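Hypothetical protein (Uncultured marine organism, PDB 2OD5) is of unknown function but probably binds nucleic acid through a helix-turn-helix-like fold. Local coordinates at residues Glu81-Arg85 and Asn86-Glu90. Numbering follows the deposited sequence.
Sequences EWATR and NWVAE
A threonine N-cap, where Thr84 meets Trp87, ends the last strand of a beta hairpin and starts the short helix 85-91. OG1 of Thr84 sits between its own backbone N and carbonyl carbon and accepts a hydrogen bond from Trp87 N at 3.0 Å. The two side chains cross at about a right angle, Trp87 CB lying 3.2 Å from Thr84 OG1. Trp87 CG is anti to the backbone N (chi1 -174°), with Val88 CG2 in the ring plane at its edge and Ala83 CB oblique to it. Val88 N donates to Thr84 O at 3.1 Å in a nearly straight bond (168°), and the bond from Ala89 N to Arg85 O follows one residue on. In an arrangement consistent with a winged helix, the axes of strand 81-84 and helix 86-90 lie at 83°, and the CB of Ala83 points toward the helix, 3.8 Å from Val88 CG2. A valine at Thr84 would probably leave Trp87 N without its capping acceptor and the first turn less firmly fixed. Trp87 also stacks on His91, while Val88 reaches Val62; the CB of Arg85 points away from the following turn, its NH2 hydrogen-bonded to Lys59 O.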
ATOM      1  N   GLU A  81       1.543  -4.176   5.692  1.00 27.55           N
ATOM      2  CA  GLU A  81       0.799  -3.061   6.231  1.00 30.02           C
ATOM      3  C   GLU A  81       1.548  -1.795   5.857  1.00 30.11           C
ATOM      4  O   GLU A  81       2.783  -1.730   6.003  1.00 28.30           O
ATOM      5  CB  GLU A  81       0.738  -3.158   7.762  1.00 30.57           C
ATOM      6  CG  GLU A  81      -0.031  -4.375   8.262  1.00 36.31           C
ATOM      7  CD  GLU A  81       0.403  -4.864   9.621  1.00 36.02           C
ATOM      8  OE1 GLU A  81       1.153  -4.176  10.335  1.00 40.63           O
ATOM      9  OE2 GLU A  81       0.007  -5.969   9.965  1.00 40.66           O
ATOM     10  N   TRP A  82       0.797  -0.792   5.411  1.00 28.58           N
ATOM     11  CA  TRP A  82       1.373   0.447   4.912  1.00 26.52           C
ATOM     12  C   TRP A  82       0.728   1.664   5.547  1.00 27.60           C
ATOM     13  O   TRP A  82      -0.461   1.654   5.852  1.00 28.58           O
ATOM     14  CB  TRP A  82       1.144   0.504   3.410  1.00 27.12           C
ATOM     15  CG  TRP A  82       1.656  -0.616   2.657  1.00 28.25           C
ATOM     16  CD1 TRP A  82       0.986  -1.783   2.382  1.00 33.71           C
ATOM     17  CD2 TRP A  82       2.952  -0.759   2.094  1.00 26.39           C
ATOM     18  NE1 TRP A  82       1.777  -2.615   1.641  1.00 33.76           N
ATOM     19  CE2 TRP A  82       2.986  -2.022   1.455  1.00 30.60           C
ATOM     20  CE3 TRP A  82       4.073   0.067   2.016  1.00 33.77           C
ATOM     21  CZ2 TRP A  82       4.083  -2.466   0.764  1.00 36.40           C
ATOM     22  CZ3 TRP A  82       5.174  -0.398   1.312  1.00 35.49           C
ATOM     23  CH2 TRP A  82       5.163  -1.665   0.729  1.00 30.74           C
ATOM     24  N   ALA A  83       1.502   2.741   5.680  1.00 27.97           N
ATOM     25  CA  ALA A  83       1.049   4.000   6.260  1.00 27.53           C
ATOM     26  C   ALA A  83       1.676   5.134   5.483  1.00 27.72           C
ATOM     27  O   ALA A  83       2.704   4.955   4.831  1.00 28.70           O
ATOM     28  CB  ALA A  83       1.504   4.078   7.729  1.00 29.59           C
ATOM     29  N   THR A  84       1.114   6.325   5.575  1.00 27.47           N
ATOM     30  CA  THR A  84       1.833   7.465   5.027  1.00 27.37           C
ATOM     31  C   THR A  84       2.988   7.797   5.948  1.00 26.66           C
ATOM     32  O   THR A  84       2.910   7.612   7.160  1.00 27.03           O
ATOM     33  CB  THR A  84       0.932   8.693   4.824  1.00 28.75           C
ATOM     34  OG1 THR A  84       0.577   9.245   6.096  1.00 28.45           O
ATOM     35  CG2 THR A  84      -0.327   8.365   3.965  1.00 28.85           C
ATOM     36  N   ARG A  85       4.043   8.372   5.392  1.00 26.76           N
ATOM     37  CA  ARG A  85       5.181   8.808   6.217  1.00 26.34           C
ATOM     38  C   ARG A  85       4.761   9.829   7.263  1.00 27.40           C
ATOM     39  O   ARG A  85       5.274   9.850   8.405  1.00 27.39           O
ATOM     40  CB  ARG A  85       6.292   9.350   5.326  1.00 25.13           C
ATOM     41  CG  ARG A  85       7.579   9.612   6.019  1.00 27.75           C
ATOM     42  CD  ARG A  85       8.633  10.091   5.078  1.00 28.67           C
ATOM     43  NE  ARG A  85       9.009   9.094   4.082  1.00 29.54           N
ATOM     44  CZ  ARG A  85       9.937   8.157   4.266  1.00 33.63           C
ATOM     45  NH1 ARG A  85      10.613   8.076   5.414  1.00 33.40           N
ATOM     46  NH2 ARG A  85      10.206   7.304   3.300  1.00 32.06           N
ATOM     47  N   ASN A  86       3.878  10.748   6.873  1.00 25.90           N
ATOM     48  CA  ASN A  86       3.390  11.749   7.803  1.00 26.16           C
ATOM     49  C   ASN A  86       2.567  11.149   8.939  1.00 26.76           C
ATOM     50  O   ASN A  86       2.669  11.600  10.101  1.00 28.61           O
ATOM     51  CB  ASN A  86       2.597  12.831   7.076  1.00 26.39           C
ATOM     52  CG  ASN A  86       3.474  13.830   6.391  1.00 27.32           C
ATOM     53  OD1 ASN A  86       4.447  14.330   6.957  1.00 28.40           O
ATOM     54  ND2 ASN A  86       3.108  14.168   5.159  1.00 28.89           N
ATOM     55  N   TRP A  87       1.782  10.129   8.641  1.00 29.41           N
ATOM     56  CA  TRP A  87       1.035   9.439   9.695  1.00 32.05           C
ATOM     57  C   TRP A  87       2.017   8.855  10.721  1.00 31.14           C
ATOM     58  O   TRP A  87       1.868   9.031  11.931  1.00 31.55           O
ATOM     59  CB  TRP A  87       0.166   8.328   9.114  1.00 31.48           C
ATOM     60  CG  TRP A  87      -0.725   7.705  10.152  1.00 36.81           C
ATOM     61  CD1 TRP A  87      -2.023   8.050  10.447  1.00 37.13           C
ATOM     62  CD2 TRP A  87      -0.376   6.646  11.028  1.00 36.52           C
ATOM     63  NE1 TRP A  87      -2.493   7.266  11.481  1.00 39.58           N
ATOM     64  CE2 TRP A  87      -1.493   6.406  11.862  1.00 36.91           C
ATOM     65  CE3 TRP A  87       0.793   5.885  11.215  1.00 33.75           C
ATOM     66  CZ2 TRP A  87      -1.470   5.453  12.858  1.00 40.42           C
ATOM     67  CZ3 TRP A  87       0.810   4.939  12.209  1.00 40.56           C
ATOM     68  CH2 TRP A  87      -0.323   4.720  13.007  1.00 39.41           C
ATOM     69  N   VAL A  88       3.049   8.180  10.231  1.00 28.31           N
ATOM     70  CA  VAL A  88       4.049   7.626  11.117  1.00 29.91           C
ATOM     71  C   VAL A  88       4.765   8.710  11.909  1.00 29.57           C
ATOM     72  O   VAL A  88       4.999   8.554  13.110  1.00 32.31           O
ATOM     73  CB  VAL A  88       5.091   6.758  10.368  1.00 29.97           C
ATOM     74  CG1 VAL A  88       6.106   6.156  11.350  1.00 35.14           C
ATOM     75  CG2 VAL A  88       4.393   5.658   9.579  1.00 31.37           C
ATOM     76  N   ALA A  89       5.110   9.819  11.266  1.00 29.53           N
ATOM     77  CA  ALA A  89       5.798  10.897  11.962  1.00 31.08           C
ATOM     78  C   ALA A  89       4.956  11.415  13.135  1.00 31.92           C
ATOM     79  O   ALA A  89       5.477  11.769  14.204  1.00 33.03           O
ATOM     80  CB  ALA A  89       6.128  12.042  10.981  1.00 29.36           C
ATOM     81  N   GLU A  90       3.649  11.470  12.923  1.00 33.15           N
ATOM     82  CA  GLU A  90       2.723  12.013  13.894  1.00 37.92           C
ATOM     83  C   GLU A  90       2.433  11.004  15.007  1.00 40.76           C
ATOM     84  O   GLU A  90       2.338  11.378  16.170  1.00 43.57           O
ATOM     85  CB  GLU A  90       1.425  12.451  13.204  1.00 39.42           C
ATOM     86  CG  GLU A  90       1.591  13.686  12.282  1.00 45.07           C
TER